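Local structure of D-mannose isomerase (Marinomonas mediterranea, 5X32) at residues 3-6 against 7-10; 281-284 against 285-289; 311-314 against 315-319; 334-337 against 338-341; 348-351 against 352-355. The protein catalyses the reversible isomerization of D-mannose to D-fructose and, less efficiently, acts on D-lyxose, while leaving D-glucose unconverted. All blocks are in the same frame, centred on the assembly; numbering follows the deposited sequence.

The five contacts follow one another along a chain whose family fold is an (alpha/alpha)6 barrel. Contact 1 leads into helix 9-23, contact 2 closes helix 271-286, contact 3 opens helix 311-328, contact 4 lies on the next helix, 331-347, and contact 5 lies in the loop that follows. Contact 4 touches all the others; its centre is about 11 Å from that of contact 3, 12 Å from contact 1 and 13 Å from contact 2. Contacts 2 and 5 are farthest apart, about 25 Å between centres. Contact 3 lies nearest the probable catalytic histidines; the others occupy neighbouring helices and loops, Ala282 of contact 2 being about 8 Å from His251 between side chains.

Contact 1: residues 3-6 against 7-10; sequences YPAF and DSKT
The carbonyl oxygen Ala5 O is gripped twice by Ser8, once through its hydroxyl and once through its backbone. Ser8 OG donates to Ala5 O at 2.6 Å and arrives in the carbonyl plane, on a lone pair. Ser8 N reaches Ala5 O at 3.0 Å from above that plane, with an N-H...O angle of 155°. This second bond closes a type I beta turn from Ala5 to Ser8. The hydroxyl can join in because it sits between the backbone N and the carbonyl carbon (chi1 64°), which also brings Ser8 OG to 3.5 Å from Ala5 CB. Ser8 is the N-cap of the helix that follows, and the same OG is hydrogen-bonded to Phe11 N, so one hydroxyl ties the turn to the first helical turn. Phe6, at the second position of the turn, carries its ring beside Pro4, and Pro4 O lies 3.5 Å above the plane of the Phe6 ring, displaced toward its rim. The turn thus delivers the chain into helix 9-23 while Phe6 packs on helix 331-347, its ring nearly parallel to Trp341 of that helix, and it meets Phe11 of helix 9-23 edge-to-face.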
loop_
_atom_site.group_PDB
_atom_site.type_symbol
_atom_site.label_atom_id
_atom_site.label_comp_id
_atom_site.label_asym_id
_atom_site.label_seq_id
_atom_site.Cartn_x
_atom_site.Cartn_y
_atom_site.Cartn_z
ATOM N N TYR A 3 26.842 -8.400 0.696
ATOM C CA TYR A 3 25.517 -7.894 0.419
ATOM C C TYR A 3 25.692 -6.446 0.029
ATOM O O TYR A 3 26.745 -5.864 0.278
ATOM C CB TYR A 3 24.593 -8.005 1.634
ATOM C CG TYR A 3 24.002 -9.368 1.899
ATOM C CD1 TYR A 3 22.995 -9.882 1.088
ATOM C CD2 TYR A 3 24.424 -10.125 2.984
ATOM C CE1 TYR A 3 22.441 -11.126 1.333
ATOM C CE2 TYR A 3 23.879 -11.364 3.244
ATOM C CZ TYR A 3 22.887 -11.860 2.422
ATOM O OH TYR A 3 22.348 -13.098 2.688
ATOM N N PRO A 4 24.676 -5.862 -0.620
ATOM C CA PRO A 4 24.683 -4.408 -0.806
ATOM C C PRO A 4 24.441 -3.682 0.518
ATOM O O PRO A 4 23.946 -4.287 1.476
ATOM C CB PRO A 4 23.511 -4.161 -1.757
ATOM C CG PRO A 4 23.078 -5.499 -2.250
ATOM C CD PRO A 4 23.546 -6.519 -1.298
ATOM N N ALA A 5 24.782 -2.400 0.570
ATOM C CA ALA A 5 24.500 -1.604 1.747
ATOM C C ALA A 5 23.032 -1.201 1.688
ATOM O O ALA A 5 22.681 -0.208 1.039
ATOM C CB ALA A 5 25.398 -0.385 1.801
ATOM N N PHE A 6 22.183 -1.951 2.393
ATOM C CA PHE A 6 20.745 -1.786 2.245
ATOM C C PHE A 6 20.276 -0.491 2.848
ATOM O O PHE A 6 19.183 -0.020 2.527
ATOM C CB PHE A 6 19.987 -2.944 2.870
ATOM C CG PHE A 6 20.247 -4.253 2.212
ATOM C CD1 PHE A 6 19.809 -4.478 0.905
ATOM C CD2 PHE A 6 20.911 -5.265 2.885
ATOM C CE1 PHE A 6 20.038 -5.691 0.280
ATOM C CE2 PHE A 6 21.144 -6.479 2.269
ATOM C CZ PHE A 6 20.709 -6.697 0.959
ATOM N N ASP A 7 21.114 0.092 3.700
ATOM C CA ASP A 7 20.798 1.374 4.311
ATOM C C ASP A 7 21.433 2.579 3.590
ATOM O O ASP A 7 21.438 3.688 4.131
ATOM C CB ASP A 7 21.199 1.347 5.786
ATOM C CG ASP A 7 22.667 1.010 5.998
ATOM O OD1 ASP A 7 23.182 0.128 5.281
ATOM O OD2 ASP A 7 23.292 1.580 6.922
ATOM N N SER A 8 21.960 2.373 2.379
ATOM C CA SER A 8 22.607 3.463 1.630
ATOM C C SER A 8 21.672 4.133 0.624
ATOM O O SER A 8 20.817 3.482 0.028
ATOM C CB SER A 8 23.879 2.962 0.922
ATOM O OG SER A 8 23.612 1.992 -0.074
ATOM N N LYS A 9 21.834 5.438 0.442
ATOM C CA LYS A 9 21.083 6.178 -0.576
ATOM C C LYS A 9 21.311 5.589 -1.970
ATOM O O LYS A 9 20.360 5.373 -2.742
ATOM C CB LYS A 9 21.497 7.646 -0.548
ATOM C CG LYS A 9 21.049 8.469 -1.730
ATOM C CD LYS A 9 21.110 9.954 -1.391
ATOM C CE LYS A 9 20.810 10.824 -2.608
ATOM N NZ LYS A 9 21.821 10.589 -3.677
ATOM N N THR A 10 22.571 5.285 -2.263
ATOM C CA THR A 10 22.933 4.723 -3.554
ATOM C C THR A 10 22.200 3.427 -3.832
ATOM O O THR A 10 21.625 3.269 -4.931
ATOM C CB THR A 10 24.438 4.470 -3.655
ATOM O OG1 THR A 10 25.121 5.725 -3.630
ATOM C CG2 THR A 10 24.766 3.805 -4.944
#

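Contact 2: residues 281-284 against 285-289; sequences LAYK and KAWDT
Tyr283 and Trp287, one helical turn apart, run alongside each other where helix 271-286 ends, one of the helices of the (alpha/alpha)6 barrel known for this family. Their contact is mainly aromatic. The Tyr283 ring and the five-membered ring of Trp287 are nearly parallel, with planes at 14° and centroids 4.9 Å apart, but they are offset so much that little of one ring covers the other. Nearly the same first torsion (chi1 -176° in Tyr283, -179° in Trp287) sends both rings off the backbone in one direction, which lets them lie almost parallel. A CH-pi contact adds to this: Trp287 CB stands over the face of the tyrosine, 4.1 Å from the Tyr283 ring centroid.

Among the backbone bonds, Lys285 N donates to Leu281 O in the regular helical pattern. At the last turn Tyr283 O takes two donors, Trp287 N at 3.0 Å and Ala286 N at 3.2 Å, the latter from above the carbonyl plane. Trp287 then leaves the helix.

The aliphatic contact is slighter: Leu281 flanks Lys285, with Leu281 CG 4.1 Å from Lys285 CE. The lysine chain is extended beyond CG and ends in a salt bridge from Lys285 NZ to Glu218. On the buried side Ala282 meets helix 249-265, which carries the probable catalytic His251.

The tyrosine hydroxyl is hydrogen-bonded to Thr339 OG1 on helix 331-347, and Tyr283 OH also stands 3.2 Å above the plane of the Trp287 indole, over its centre.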
loop_
_atom_site.group_PDB
_atom_site.type_symbol
_atom_site.label_atom_id
_atom_site.label_comp_id
_atom_site.label_asym_id
_atom_site.label_seq_id
_atom_site.Cartn_x
_atom_site.Cartn_y
_atom_site.Cartn_z
ATOM N N LEU A 281 5.712 -7.910 18.026
ATOM C CA LEU A 281 4.797 -9.042 18.046
ATOM C C LEU A 281 4.665 -9.708 16.666
ATOM O O LEU A 281 4.784 -10.940 16.554
ATOM C CB LEU A 281 3.434 -8.593 18.569
ATOM C CG LEU A 281 2.695 -9.594 19.450
ATOM C CD1 LEU A 281 3.649 -10.269 20.412
ATOM C CD2 LEU A 281 1.619 -8.879 20.210
ATOM N N ALA A 282 4.396 -8.904 15.633
ATOM C CA ALA A 282 4.215 -9.437 14.277
ATOM C C ALA A 282 5.469 -10.146 13.799
ATOM O O ALA A 282 5.432 -11.325 13.451
ATOM C CB ALA A 282 3.848 -8.330 13.289
ATOM N N TYR A 283 6.595 -9.446 13.850
ATOM C CA TYR A 283 7.836 -10.015 13.364
ATOM C C TYR A 283 8.151 -11.301 14.122
ATOM O O TYR A 283 8.450 -12.331 13.505
ATOM C CB TYR A 283 8.990 -9.014 13.487
ATOM C CG TYR A 283 10.311 -9.519 12.911
ATOM C CD1 TYR A 283 11.140 -10.379 13.645
ATOM C CD2 TYR A 283 10.728 -9.141 11.637
ATOM C CE1 TYR A 283 12.339 -10.840 13.126
ATOM C CE2 TYR A 283 11.926 -9.592 11.107
ATOM C CZ TYR A 283 12.731 -10.441 11.853
ATOM O OH TYR A 283 13.922 -10.902 11.333
ATOM N N LYS A 284 8.052 -11.267 15.444
ATOM C CA LYS A 284 8.403 -12.464 16.195
ATOM C C LYS A 284 7.491 -13.624 15.835
ATOM O O LYS A 284 7.957 -14.754 15.690
ATOM C CB LYS A 284 8.331 -12.219 17.700
ATOM C CG LYS A 284 8.538 -13.487 18.500
ATOM C CD LYS A 284 8.867 -13.179 19.943
ATOM C CE LYS A 284 8.213 -11.883 20.393
ATOM N NZ LYS A 284 8.502 -11.618 21.827
ATOM N N LYS A 285 6.205 -13.352 15.626
ATOM C CA LYS A 285 5.315 -14.445 15.259
ATOM C C LYS A 285 5.507 -14.977 13.838
ATOM O O LYS A 285 5.304 -16.167 13.600
ATOM C CB LYS A 285 3.850 -14.055 15.445
ATOM C CG LYS A 285 3.422 -13.890 16.902
ATOM C CD LYS A 285 1.919 -13.813 16.951
ATOM C CE LYS A 285 1.355 -13.234 18.208
ATOM N NZ LYS A 285 -0.129 -13.149 18.039
ATOM N N ALA A 286 5.919 -14.125 12.899
ATOM C CA ALA A 286 5.808 -14.490 11.484
ATOM C C ALA A 286 7.146 -14.765 10.799
ATOM O O ALA A 286 7.190 -15.284 9.667
ATOM C CB ALA A 286 5.061 -13.412 10.750
ATOM N N TRP A 287 8.243 -14.486 11.493
ATOM C CA TRP A 287 9.533 -14.695 10.870
ATOM C C TRP A 287 9.852 -16.174 10.815
ATOM O O TRP A 287 9.750 -16.898 11.807
ATOM C CB TRP A 287 10.630 -13.950 11.607
ATOM C CG TRP A 287 11.964 -14.120 10.965
ATOM C CD1 TRP A 287 12.946 -14.986 11.332
ATOM C CD2 TRP A 287 12.452 -13.420 9.822
ATOM N NE1 TRP A 287 14.032 -14.851 10.504
ATOM C CE2 TRP A 287 13.750 -13.902 9.558
ATOM C CE3 TRP A 287 11.919 -12.432 8.990
ATOM C CZ2 TRP A 287 14.528 -13.425 8.492
ATOM C CZ3 TRP A 287 12.696 -11.962 7.934
ATOM C CH2 TRP A 287 13.982 -12.456 7.698
ATOM N N ASP A 288 10.171 -16.624 9.614
ATOM C CA ASP A 288 10.532 -18.002 9.360
ATOM C C ASP A 288 12.012 -18.177 9.706
ATOM O O ASP A 288 12.886 -17.861 8.901
ATOM C CB ASP A 288 10.207 -18.338 7.904
ATOM C CG ASP A 288 10.480 -19.776 7.549
ATOM O OD1 ASP A 288 11.161 -20.483 8.328
ATOM O OD2 ASP A 288 9.957 -20.214 6.492
ATOM N N THR A 289 12.275 -18.715 10.896
ATOM C CA THR A 289 13.632 -18.803 11.454
ATOM C C THR A 289 14.575 -19.774 10.746
ATOM O O THR A 289 15.788 -19.724 10.968
ATOM C CB THR A 289 13.593 -19.223 12.927
ATOM O OG1 THR A 289 12.712 -20.341 13.078
ATOM C CG2 THR A 289 13.121 -18.064 13.795
#

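Contact 3: residues 311-314 against 315-319; sequences FWVQ and AESFA
The Trp312 indole meets Glu316 at its edge: Glu316 CG comes near the ring plane, 4.0 Å from Trp312 CE3. Over one indole face stands Val313 CG2, 3.4 Å above the plane of Trp312 and central to it, while the rings of Trp312 and His251 are stacked. The Phe318 ring has Ala315 O above its centre on one face, and Gln314 O approaches it obliquely, 3.2 Å from Phe318 CD2. On the Phe311 ring it is Trp312 CB that covers a face.

These residues form the first turns of helix 311-328, part of the (alpha/alpha)6 barrel characteristic of this family; of these, Trp312 and Glu316 stand beside the probable proton donor/acceptors His251 and His380. The backbone bonds are helical; Glu316 N to Trp312 O, at 2.8 Å and 170°, is nearly straight.

Val313 O takes two donors from the same serine, Ser317 OG at 2.8 Å and Ser317 N at 3.0 Å, on opposite faces of the carbonyl plane. Ser317 OG is also hydrogen-bonded to Thr253 OG1 on helix 249-265.

Glu316 bends at its second torsion (chi2 -72°), and its two carboxylate oxygens have different partners: OE2 is hydrogen-bonded to His380 ND1, a bond that probably helps fix that ring, and OE1 forms a salt bridge with Lys257.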
loop_
_atom_site.group_PDB
_atom_site.type_symbol
_atom_site.label_atom_id
_atom_site.label_comp_id
_atom_site.label_asym_id
_atom_site.label_seq_id
_atom_site.Cartn_x
_atom_site.Cartn_y
_atom_site.Cartn_z
ATOM N N PHE A 311 5.566 -10.248 -1.259
ATOM C CA PHE A 311 6.488 -9.131 -1.409
ATOM C C PHE A 311 6.117 -7.942 -0.526
ATOM O O PHE A 311 6.976 -7.337 0.137
ATOM C CB PHE A 311 6.547 -8.709 -2.882
ATOM C CG PHE A 311 5.326 -7.959 -3.342
ATOM C CD1 PHE A 311 4.112 -8.619 -3.498
ATOM C CD2 PHE A 311 5.384 -6.598 -3.589
ATOM C CE1 PHE A 311 2.979 -7.933 -3.902
ATOM C CE2 PHE A 311 4.241 -5.904 -3.997
ATOM C CZ PHE A 311 3.042 -6.576 -4.143
ATOM N N TRP A 312 4.838 -7.597 -0.516
ATOM C CA TRP A 312 4.453 -6.370 0.144
ATOM C C TRP A 312 4.670 -6.481 1.663
ATOM O O TRP A 312 4.975 -5.483 2.307
ATOM C CB TRP A 312 3.000 -6.001 -0.159
ATOM C CG TRP A 312 1.947 -6.923 0.398
ATOM C CD1 TRP A 312 1.338 -7.967 -0.245
ATOM C CD2 TRP A 312 1.389 -6.884 1.711
ATOM N NE1 TRP A 312 0.426 -8.570 0.586
ATOM C CE2 TRP A 312 0.438 -7.925 1.796
ATOM C CE3 TRP A 312 1.590 -6.066 2.826
ATOM C CZ2 TRP A 312 -0.306 -8.169 2.961
ATOM C CZ3 TRP A 312 0.850 -6.315 3.975
ATOM C CH2 TRP A 312 -0.082 -7.356 4.032
ATOM N N VAL A 313 4.572 -7.696 2.207
ATOM C CA VAL A 313 4.799 -7.934 3.629
ATOM C C VAL A 313 6.265 -7.687 4.010
ATOM O O VAL A 313 6.568 -6.981 4.987
ATOM C CB VAL A 313 4.401 -9.363 4.004
ATOM C CG1 VAL A 313 4.860 -9.697 5.418
ATOM C CG2 VAL A 313 2.891 -9.563 3.827
ATOM N N GLN A 314 7.168 -8.224 3.196
ATOM C CA GLN A 314 8.596 -7.983 3.360
ATOM C C GLN A 314 8.930 -6.496 3.266
ATOM O O GLN A 314 9.731 -5.969 4.054
ATOM C CB GLN A 314 9.374 -8.775 2.311
ATOM C CG GLN A 314 9.835 -10.180 2.705
ATOM C CD GLN A 314 8.824 -10.997 3.492
ATOM O OE1 GLN A 314 8.985 -11.165 4.689
ATOM N NE2 GLN A 314 7.798 -11.519 2.831
ATOM N N ALA A 315 8.281 -5.808 2.332
ATOM C CA ALA A 315 8.630 -4.419 2.075
ATOM C C ALA A 315 8.065 -3.483 3.151
ATOM O O ALA A 315 8.795 -2.667 3.726
ATOM C CB ALA A 315 8.161 -3.995 0.668
ATOM N N GLU A 316 6.783 -3.615 3.450
ATOM C CA GLU A 316 6.168 -2.776 4.472
ATOM C C GLU A 316 6.908 -3.014 5.800
ATOM O O GLU A 316 7.123 -2.072 6.594
ATOM C CB GLU A 316 4.677 -3.090 4.607
ATOM C CG GLU A 316 3.881 -2.793 3.326
ATOM C CD GLU A 316 3.695 -1.300 3.014
ATOM O OE1 GLU A 316 3.576 -0.481 3.957
ATOM O OE2 GLU A 316 3.716 -0.944 1.809
ATOM N N SER A 317 7.336 -4.263 6.023
ATOM C CA SER A 317 8.042 -4.567 7.261
ATOM C C SER A 317 9.428 -3.940 7.309
ATOM O O SER A 317 9.841 -3.487 8.378
ATOM C CB SER A 317 8.138 -6.069 7.488
ATOM O OG SER A 317 6.846 -6.602 7.726
ATOM N N PHE A 318 10.169 -3.888 6.201
ATOM C CA PHE A 318 11.469 -3.230 6.347
ATOM C C PHE A 318 11.316 -1.691 6.402
ATOM O O PHE A 318 12.178 -0.998 6.966
ATOM C CB PHE A 318 12.483 -3.673 5.263
ATOM C CG PHE A 318 12.225 -3.153 3.872
ATOM C CD1 PHE A 318 12.389 -1.812 3.564
ATOM C CD2 PHE A 318 11.942 -4.035 2.838
ATOM C CE1 PHE A 318 12.189 -1.340 2.259
ATOM C CE2 PHE A 318 11.765 -3.584 1.546
ATOM C CZ PHE A 318 11.879 -2.229 1.253
ATOM N N ALA A 319 10.229 -1.141 5.855
ATOM C CA ALA A 319 9.992 0.287 6.081
ATOM C C ALA A 319 9.715 0.557 7.589
ATOM O O ALA A 319 10.296 1.466 8.215
ATOM C CB ALA A 319 8.855 0.773 5.236
#

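Contact 4: residues 334-337 against 338-341; sequences YKQY and LTLW
Tyr337 and Trp341 extend from the helix in a common direction, yet their planes are turned 70° apart, so the indole offers its edge to the tyrosine face. This is an offset edge-to-face pair with 4.6 Å between the centroids of the Tyr337 ring and the five-membered ring of Trp341. The leading atom is Trp341 CD1, 3.3 Å above the plane of the Tyr337 ring and displaced toward its rim. Tyr337 reaches this position with its CG trans to the main-chain nitrogen (chi1 175°), and its hydroxyl is hydrogen-bonded to Phe6 O in the N-terminal loop.

Tyr334 and Leu338 repeat the one-turn spacing with an aliphatic partner. Leu338 CG stands over one face of the Tyr334 ring, off centre, and its branch Leu338 CD1 comes to 3.4 Å from Tyr334 CE2. The other branch turns to the neighbouring ring, placing Leu338 CD2 4.1 Å from Tyr337 CD2, so the two methyls of Leu338 each meet a different tyrosine.

All of this lies on helix 331-347, which follows helix 311-328 in the (alpha/alpha)6 barrel. Trp322 of that preceding helix meets the Tyr337 ring, and its Phe318 meets the indole of Trp341.

Backbone bonds link each residue to the one a turn on. The straightest runs from Trp341 N to Tyr337 O, 3.0 Å long at 171°. Gln336 O accepts from Leu340 N at 2.9 Å.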
loop_
_atom_site.group_PDB
_atom_site.type_symbol
_atom_site.label_atom_id
_atom_site.label_comp_id
_atom_site.label_asym_id
_atom_site.label_seq_id
_atom_site.Cartn_x
_atom_site.Cartn_y
_atom_site.Cartn_z
ATOM N N TYR A 334 17.484 -2.161 13.406
ATOM C CA TYR A 334 18.430 -2.098 12.304
ATOM C C TYR A 334 18.740 -3.510 11.825
ATOM O O TYR A 334 18.645 -3.805 10.626
ATOM C CB TYR A 334 19.711 -1.381 12.727
ATOM C CG TYR A 334 20.769 -1.317 11.651
ATOM C CD1 TYR A 334 20.669 -0.424 10.591
ATOM C CD2 TYR A 334 21.859 -2.185 11.679
ATOM C CE1 TYR A 334 21.651 -0.381 9.596
ATOM C CE2 TYR A 334 22.832 -2.154 10.698
ATOM C CZ TYR A 334 22.725 -1.255 9.654
ATOM O OH TYR A 334 23.698 -1.229 8.679
ATOM N N LYS A 335 19.076 -4.393 12.766
ATOM C CA LYS A 335 19.400 -5.771 12.417
ATOM C C LYS A 335 18.252 -6.459 11.693
ATOM O O LYS A 335 18.477 -7.266 10.777
ATOM C CB LYS A 335 19.793 -6.564 13.645
ATOM C CG LYS A 335 21.276 -6.469 13.922
ATOM C CD LYS A 335 21.717 -7.334 15.091
ATOM C CE LYS A 335 21.482 -6.589 16.365
ATOM N NZ LYS A 335 22.169 -5.276 16.214
ATOM N N GLN A 336 17.024 -6.152 12.102
ATOM C CA GLN A 336 15.862 -6.792 11.497
ATOM C C GLN A 336 15.595 -6.268 10.089
ATOM O O GLN A 336 15.143 -7.001 9.212
ATOM C CB GLN A 336 14.641 -6.610 12.385
ATOM C CG GLN A 336 14.630 -7.580 13.534
ATOM C CD GLN A 336 13.622 -7.217 14.589
ATOM O OE1 GLN A 336 13.332 -6.037 14.806
ATOM N NE2 GLN A 336 13.037 -8.227 15.219
ATOM N N TYR A 337 15.857 -4.982 9.910
ATOM C CA TYR A 337 15.871 -4.328 8.619
ATOM C C TYR A 337 16.820 -5.077 7.667
ATOM O O TYR A 337 16.461 -5.410 6.509
ATOM C CB TYR A 337 16.279 -2.863 8.805
ATOM C CG TYR A 337 16.455 -2.098 7.531
ATOM C CD1 TYR A 337 15.350 -1.580 6.862
ATOM C CD2 TYR A 337 17.712 -1.845 7.014
ATOM C CE1 TYR A 337 15.489 -0.874 5.688
ATOM C CE2 TYR A 337 17.868 -1.129 5.833
ATOM C CZ TYR A 337 16.748 -0.646 5.176
ATOM O OH TYR A 337 16.873 0.070 4.005
ATOM N N LEU A 338 18.032 -5.351 8.160
ATOM C CA LEU A 338 19.011 -6.096 7.364
ATOM C C LEU A 338 18.535 -7.517 7.074
ATOM O O LEU A 338 18.792 -8.040 5.997
ATOM C CB LEU A 338 20.376 -6.130 8.050
ATOM C CG LEU A 338 21.036 -4.752 8.077
ATOM C CD1 LEU A 338 22.406 -4.835 8.705
ATOM C CD2 LEU A 338 21.088 -4.110 6.679
ATOM N N THR A 339 17.882 -8.164 8.036
ATOM C CA THR A 339 17.388 -9.520 7.776
ATOM C C THR A 339 16.314 -9.520 6.685
ATOM O O THR A 339 16.289 -10.391 5.814
ATOM C CB THR A 339 16.837 -10.194 9.050
ATOM O OG1 THR A 339 15.833 -9.359 9.634
ATOM C CG2 THR A 339 17.960 -10.402 10.045
ATOM N N LEU A 340 15.420 -8.543 6.736
ATOM C CA LEU A 340 14.342 -8.462 5.761
ATOM C C LEU A 340 14.883 -8.167 4.363
ATOM O O LEU A 340 14.474 -8.800 3.383
ATOM C CB LEU A 340 13.325 -7.411 6.193
ATOM C CG LEU A 340 12.522 -7.863 7.414
ATOM C CD1 LEU A 340 11.892 -6.675 8.126
ATOM C CD2 LEU A 340 11.454 -8.860 6.969
ATOM N N TRP A 341 15.825 -7.233 4.276
ATOM C CA TRP A 341 16.482 -6.991 3.002
ATOM C C TRP A 341 17.275 -8.215 2.510
ATOM O O TRP A 341 17.284 -8.501 1.318
ATOM C CB TRP A 341 17.400 -5.773 3.089
ATOM C CG TRP A 341 16.728 -4.506 2.670
ATOM C CD1 TRP A 341 16.353 -3.474 3.482
ATOM C CD2 TRP A 341 16.324 -4.134 1.332
ATOM N NE1 TRP A 341 15.746 -2.481 2.739
ATOM C CE2 TRP A 341 15.719 -2.859 1.419
ATOM C CE3 TRP A 341 16.428 -4.748 0.071
ATOM C CZ2 TRP A 341 15.216 -2.187 0.296
ATOM C CZ3 TRP A 341 15.915 -4.069 -1.052
ATOM C CH2 TRP A 341 15.321 -2.809 -0.925
#

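Contact 5: residues 348-351 against 352-355; sequences MIDH and TFGA
Asp350 reaches forward with its carboxylate to the backbone N-H groups of Thr352 and Phe353, forming an Asx turn within the loop between helix 331-347 and strand 359-360. The extended first torsion (chi1 -175°) carries the carboxylate along the chain, which lets one oxygen collect both N-H groups. Thr352 N meets Asp350 OD1 at 2.9 Å, nearly along the C-O axis. Phe353 N comes to Asp350 OD1 at 3.0 Å from above the carboxylate plane, by a straighter bond of 168°. The backbone of the aspartate is held as well: Asp350 O accepts from Gly354 N at 2.8 Å, completing an Asx motif, and Asp350 N donates to Ala355 O at 3.1 Å.

Thr352 packs in two directions. Its CB rests against the carboxylate, 3.4 Å from Asp350 OD1, while Thr352 CG2 sits over the centre of the Phe353 ring. Ala355 brings the chain back beside Asp350 and turns its methyl away, onto Thr19 and Phe22 of helix 9-23.

The second carboxylate oxygen forms a salt bridge with Lys371, whose NZ also bonds Gly354 O and so ties both arms of the loop together. The planes of the carboxylate and the phenyl ring are 84° apart, and Asp350 OD2 meets the ring at its edge, in plane, 3.2 Å from Phe353 CD2.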
loop_
_atom_site.group_PDB
_atom_site.type_symbol
_atom_site.label_atom_id
_atom_site.label_comp_id
_atom_site.label_asym_id
_atom_site.label_seq_id
_atom_site.Cartn_x
_atom_site.Cartn_y
_atom_site.Cartn_z
ATOM N N MET A 348 13.149 -12.566 -3.318
ATOM C CA MET A 348 11.974 -11.857 -3.796
ATOM C C MET A 348 12.274 -11.049 -5.034
ATOM O O MET A 348 11.377 -10.749 -5.829
ATOM C CB MET A 348 11.411 -10.915 -2.722
ATOM C CG MET A 348 11.001 -11.572 -1.419
ATOM S SD MET A 348 9.774 -12.860 -1.643
ATOM C CE MET A 348 8.295 -11.944 -1.902
ATOM N N ILE A 349 13.524 -10.644 -5.174
ATOM C CA ILE A 349 13.868 -9.677 -6.199
ATOM C C ILE A 349 14.457 -10.305 -7.456
ATOM O O ILE A 349 15.508 -10.928 -7.403
ATOM C CB ILE A 349 14.830 -8.663 -5.613
ATOM C CG1 ILE A 349 14.091 -7.873 -4.532
ATOM C CG2 ILE A 349 15.365 -7.754 -6.677
ATOM C CD1 ILE A 349 14.959 -6.977 -3.706
ATOM N N ASP A 350 13.790 -10.117 -8.596
ATOM C CA ASP A 350 14.279 -10.673 -9.869
ATOM C C ASP A 350 15.450 -9.825 -10.354
ATOM O O ASP A 350 15.269 -8.690 -10.805
ATOM C CB ASP A 350 13.166 -10.711 -10.926
ATOM C CG ASP A 350 13.590 -11.405 -12.230
ATOM O OD1 ASP A 350 14.798 -11.460 -12.530
ATOM O OD2 ASP A 350 12.708 -11.908 -12.961
ATOM N N HIS A 351 16.644 -10.404 -10.258
ATOM C CA HIS A 351 17.892 -9.711 -10.566
ATOM C C HIS A 351 18.195 -9.669 -12.046
ATOM O O HIS A 351 19.088 -8.939 -12.468
ATOM C CB HIS A 351 19.056 -10.361 -9.816
ATOM C CG HIS A 351 18.964 -10.195 -8.337
ATOM N ND1 HIS A 351 19.144 -8.978 -7.717
ATOM C CD2 HIS A 351 18.654 -11.077 -7.358
ATOM C CE1 HIS A 351 18.976 -9.123 -6.415
ATOM N NE2 HIS A 351 18.683 -10.388 -6.170
ATOM N N THR A 352 17.474 -10.470 -12.824
ATOM C CA THR A 352 17.590 -10.406 -14.278
ATOM C C THR A 352 16.743 -9.278 -14.858
ATOM O O THR A 352 17.272 -8.372 -15.499
ATOM C CB THR A 352 17.170 -11.726 -14.961
ATOM O OG1 THR A 352 18.056 -12.770 -14.555
ATOM C CG2 THR A 352 17.260 -11.594 -16.462
ATOM N N PHE A 353 15.442 -9.309 -14.575
ATOM C CA PHE A 353 14.483 -8.436 -15.256
ATOM C C PHE A 353 14.059 -7.247 -14.400
ATOM O O PHE A 353 13.507 -6.280 -14.902
ATOM C CB PHE A 353 13.253 -9.244 -15.668
ATOM C CG PHE A 353 13.580 -10.435 -16.532
ATOM C CD1 PHE A 353 13.902 -10.279 -17.869
ATOM C CD2 PHE A 353 13.591 -11.720 -15.989
ATOM C CE1 PHE A 353 14.213 -11.392 -18.665
ATOM C CE2 PHE A 353 13.901 -12.835 -16.769
ATOM C CZ PHE A 353 14.211 -12.668 -18.115
ATOM N N GLY A 354 14.301 -7.332 -13.099
ATOM C CA GLY A 354 13.972 -6.240 -12.197
ATOM C C GLY A 354 12.633 -6.448 -11.513
ATOM O O GLY A 354 11.841 -7.292 -11.948
ATOM N N ALA A 355 12.391 -5.658 -10.462
ATOM C CA ALA A 355 11.143 -5.671 -9.682
ATOM C C ALA A 355 11.001 -6.964 -8.884
ATOM O O ALA A 355 11.707 -7.933 -9.128
ATOM C CB ALA A 355 9.913 -5.456 -10.579
#